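Local atomic coordinates of low temperature requirement C protein (Listeria monocytogenes, PDB entry 1Y9I), a protein that probably acts as a phosphatidylglycerophosphatase, a lipid phosphatase of the PgpA family, and binds calcium and magnesium ions at neighbouring sites in a tetramer. Residues R15-V23 with I69-K77. Sequence-based numbering, arbitrary orientation.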
loop_
_atom_site.group_PDB
_atom_site.type_symbol
_atom_site.label_atom_id
_atom_site.label_comp_id
_atom_site.label_asym_id
_atom_site.label_seq_id
_atom_site.Cartn_x
_atom_site.Cartn_y
_atom_site.Cartn_z
ATOM N N ARG A 15 13.816 4.415 -19.915
ATOM C CA ARG A 15 14.147 5.795 -20.248
ATOM C C ARG A 15 13.750 6.187 -21.672
ATOM O O ARG A 15 13.124 7.225 -21.882
ATOM C CB ARG A 15 15.645 6.034 -20.047
ATOM C CG ARG A 15 16.104 5.994 -18.591
ATOM C CD ARG A 15 17.620 6.098 -18.508
ATOM N NE ARG A 15 18.122 6.178 -17.136
ATOM C CZ ARG A 15 18.051 7.265 -16.373
ATOM N NH1 ARG A 15 17.498 8.375 -16.843
ATOM N NH2 ARG A 15 18.538 7.242 -15.137
ATOM N N SER A 16 14.107 5.357 -22.647
ATOM C CA SER A 16 13.787 5.651 -24.040
ATOM C C SER A 16 12.291 5.614 -24.331
ATOM O O SER A 16 11.801 6.374 -25.168
ATOM C CB SER A 16 14.523 4.682 -24.978
ATOM O OG SER A 16 14.122 3.343 -24.760
ATOM N N TRP A 17 11.561 4.740 -23.644
ATOM C CA TRP A 17 10.128 4.650 -23.879
ATOM C C TRP A 17 9.421 5.892 -23.349
ATOM O O TRP A 17 8.485 6.390 -23.970
ATOM C CB TRP A 17 9.537 3.390 -23.237
ATOM C CG TRP A 17 8.441 2.775 -24.073
ATOM C CD1 TRP A 17 7.931 3.267 -25.243
ATOM C CD2 TRP A 17 7.741 1.553 -23.816
ATOM N NE1 TRP A 17 6.961 2.429 -25.731
ATOM C CE2 TRP A 17 6.822 1.367 -24.875
ATOM C CE3 TRP A 17 7.798 0.594 -22.795
ATOM C CZ2 TRP A 17 5.965 0.262 -24.945
ATOM C CZ3 TRP A 17 6.947 -0.508 -22.862
ATOM C CH2 TRP A 17 6.042 -0.663 -23.933
ATOM N N LEU A 18 9.862 6.386 -22.194
ATOM C CA LEU A 18 9.274 7.594 -21.628
ATOM C C LEU A 18 9.435 8.720 -22.651
ATOM O O LEU A 18 8.473 9.415 -22.992
ATOM C CB LEU A 18 9.983 7.986 -20.325
ATOM C CG LEU A 18 9.519 7.337 -19.019
ATOM C CD1 LEU A 18 10.497 7.669 -17.899
ATOM C CD2 LEU A 18 8.123 7.837 -18.672
ATOM N N ILE A 19 10.663 8.883 -23.137
ATOM C CA ILE A 19 10.983 9.916 -24.120
ATOM C C ILE A 19 10.160 9.725 -25.389
ATOM O O ILE A 19 9.633 10.687 -25.948
ATOM C CB ILE A 19 12.493 9.897 -24.464
ATOM C CG1 ILE A 19 13.296 10.313 -23.228
ATOM C CG2 ILE A 19 12.779 10.827 -25.650
ATOM C CD1 ILE A 19 14.795 10.194 -23.378
ATOM N N GLU A 20 10.043 8.479 -25.830
ATOM C CA GLU A 20 9.266 8.156 -27.018
ATOM C C GLU A 20 7.799 8.546 -26.831
ATOM O O GLU A 20 7.113 8.903 -27.794
ATOM C CB GLU A 20 9.384 6.658 -27.322
ATOM C CG GLU A 20 8.423 6.144 -28.379
ATOM C CD GLU A 20 8.707 4.707 -28.777
ATOM O OE1 GLU A 20 7.842 4.087 -29.430
ATOM O OE2 GLU A 20 9.799 4.197 -28.446
ATOM N N ARG A 21 7.319 8.484 -25.591
ATOM C CA ARG A 21 5.936 8.843 -25.301
ATOM C C ARG A 21 5.776 10.353 -25.141
ATOM O O ARG A 21 4.674 10.849 -24.914
ATOM C CB ARG A 21 5.443 8.115 -24.043
ATOM C CG ARG A 21 5.418 6.597 -24.198
ATOM C CD ARG A 21 4.516 6.162 -25.356
ATOM N NE ARG A 21 3.100 6.274 -25.026
ATOM C CZ ARG A 21 2.106 6.103 -25.893
ATOM N NH1 ARG A 21 2.365 5.813 -27.162
ATOM N NH2 ARG A 21 0.849 6.206 -25.483
ATOM N N GLY A 22 6.885 11.078 -25.260
ATOM C CA GLY A 22 6.838 12.527 -25.168
ATOM C C GLY A 22 7.206 13.155 -23.839
ATOM O O GLY A 22 6.956 14.340 -23.632
ATOM N N VAL A 23 7.801 12.380 -22.940
ATOM C CA VAL A 23 8.182 12.907 -21.632
ATOM C C VAL A 23 9.695 12.968 -21.461
ATOM O O VAL A 23 10.376 11.946 -21.470
ATOM C CB VAL A 23 7.580 12.053 -20.493
ATOM C CG1 VAL A 23 7.869 12.700 -19.144
ATOM C CG2 VAL A 23 6.079 11.913 -20.696
ATOM N N ILE A 69 3.314 1.786 -19.524
ATOM C CA ILE A 69 3.347 2.297 -20.894
ATOM C C ILE A 69 2.918 1.205 -21.872
ATOM O O ILE A 69 2.219 1.474 -22.850
ATOM C CB ILE A 69 4.754 2.792 -21.280
ATOM C CG1 ILE A 69 5.142 3.996 -20.413
ATOM C CG2 ILE A 69 4.774 3.193 -22.756
ATOM C CD1 ILE A 69 6.516 4.576 -20.732
ATOM N N GLN A 70 3.326 -0.029 -21.597
ATOM C CA GLN A 70 2.968 -1.157 -22.454
ATOM C C GLN A 70 1.454 -1.261 -22.596
ATOM O O GLN A 70 0.939 -1.491 -23.693
ATOM C CB GLN A 70 3.507 -2.464 -21.870
ATOM C CG GLN A 70 3.117 -3.713 -22.657
ATOM C CD GLN A 70 3.665 -3.711 -24.077
ATOM O OE1 GLN A 70 3.121 -3.055 -24.972
ATOM N NE2 GLN A 70 4.752 -4.438 -24.286
ATOM N N LEU A 71 0.745 -1.097 -21.483
ATOM C CA LEU A 71 -0.708 -1.166 -21.492
ATOM C C LEU A 71 -1.326 0.001 -22.261
ATOM O O LEU A 71 -2.286 -0.193 -23.013
ATOM C CB LEU A 71 -1.250 -1.228 -20.052
ATOM C CG LEU A 71 -1.017 -2.565 -19.328
ATOM C CD1 LEU A 71 -1.374 -2.440 -17.835
ATOM C CD2 LEU A 71 -1.860 -3.652 -19.988
ATOM N N ASP A 72 -0.790 1.208 -22.083
ATOM C CA ASP A 72 -1.303 2.375 -22.808
ATOM C C ASP A 72 -1.206 2.162 -24.316
ATOM O O ASP A 72 -2.156 2.423 -25.065
ATOM C CB ASP A 72 -0.491 3.632 -22.483
ATOM C CG ASP A 72 -0.757 4.165 -21.101
ATOM O OD1 ASP A 72 -1.772 3.767 -20.496
ATOM O OD2 ASP A 72 0.050 5.002 -20.632
ATOM N N VAL A 73 -0.026 1.721 -24.743
ATOM C CA VAL A 73 0.276 1.476 -26.150
ATOM C C VAL A 73 -0.637 0.411 -26.743
ATOM O O VAL A 73 -1.130 0.558 -27.861
ATOM C CB VAL A 73 1.758 1.063 -26.314
ATOM C CG1 VAL A 73 2.050 0.668 -27.760
ATOM C CG2 VAL A 73 2.660 2.219 -25.896
HETATM N N MSE A 74 -0.874 -0.658 -25.993
HETATM C CA MSE A 74 -1.752 -1.716 -26.473
HETATM C C MSE A 74 -3.175 -1.179 -26.618
HETATM O O MSE A 74 -3.904 -1.558 -27.535
HETATM C CB MSE A 74 -1.725 -2.909 -25.510
HETATM C CG MSE A 74 -0.421 -3.682 -25.540
HETATM SE SE MSE A 74 -0.066 -4.371 -27.325
HETATM C CE MSE A 74 1.220 -5.754 -26.878
ATOM N N ALA A 75 -3.558 -0.280 -25.718
ATOM C CA ALA A 75 -4.882 0.320 -25.751
ATOM C C ALA A 75 -5.029 1.200 -26.997
ATOM O O ALA A 75 -6.090 1.215 -27.639
ATOM C CB ALA A 75 -5.110 1.149 -24.486
ATOM N N GLU A 76 -3.968 1.929 -27.336
ATOM C CA GLU A 76 -3.984 2.797 -28.514
ATOM C C GLU A 76 -4.125 1.975 -29.788
ATOM O O GLU A 76 -4.763 2.410 -30.746
ATOM C CB GLU A 76 -2.693 3.607 -28.626
ATOM C CG GLU A 76 -2.405 4.542 -27.474
ATOM C CD GLU A 76 -1.279 5.506 -27.794
ATOM O OE1 GLU A 76 -0.277 5.071 -28.403
ATOM O OE2 GLU A 76 -1.390 6.698 -27.432
ATOM N N LYS A 77 -3.506 0.799 -29.794
ATOM C CA LYS A 77 -3.539 -0.088 -30.952
ATOM C C LYS A 77 -4.789 -0.963 -31.008
ATOM O O LYS A 77 -4.989 -1.697 -31.975
ATOM C CB LYS A 77 -2.304 -0.990 -30.956
ATOM C CG LYS A 77 -0.984 -0.266 -31.144
ATOM C CD LYS A 77 0.179 -1.238 -31.000
ATOM C CE LYS A 77 1.521 -0.538 -31.135
ATOM N NZ LYS A 77 2.646 -1.473 -30.841
HETATM O O HOH W 1 1.557 6.437 -22.562
#
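Trp-17, in the last turn of helix 9-20, and Arg-21, just past its end, reach across to Ile-69, Val-73 and Glu-76 on helix 59-76, joining two helices of the helical bundle. The short helical segments 15-20 and 69-76 pass at 42° with axes 11.7 Å apart, a wide spacing, filled by large side chains. Trp-17 suits the task: Ile-69 CG2 lies over its indole face, 3.6 Å from the five-membered ring centroid, a CH-pi contact, while CH2 rests on Gln-70 CA. Beta-branched Ile-69 serves two neighbours, since its other branch carries CD1 to Leu-18 CD2. Gly-22, tolerant of positive phi, ends the first helix in a Schellman motif, with Val-23 N bonded to Leu-18 O and Gly-22 N to Ile-19 O.

From CB, the Arg-21 chain bends at chi2 and chi3; CG lies 3.8 Å and CD 4.0 Å from Ile-69 CG2, and the guanidinium runs on along helix 59-76 toward Glu-76. Its NE donates to a water that in turn donates to Asp-72 OD2. Asp-72 also accepts from the backbone N atoms of Phe-142 and Leu-143, which lie in sequence between the magnesium ligands Thr-141 and Asp-144, consistent with a second-shell role. Val-73 CG2 packs on one guanidinium face, 3.8 Å from NH1. At the tip, NH1 to OE1 and NH2 to OE2 of Glu-76, each 3.0 Å and 155° at the hydrogen, form an end-on salt bridge, with the two planes 66° apart. Glu-76 OE2 also accepts from Val-139 N, and it receives Arg-21 NH2 from above the carboxylate plane.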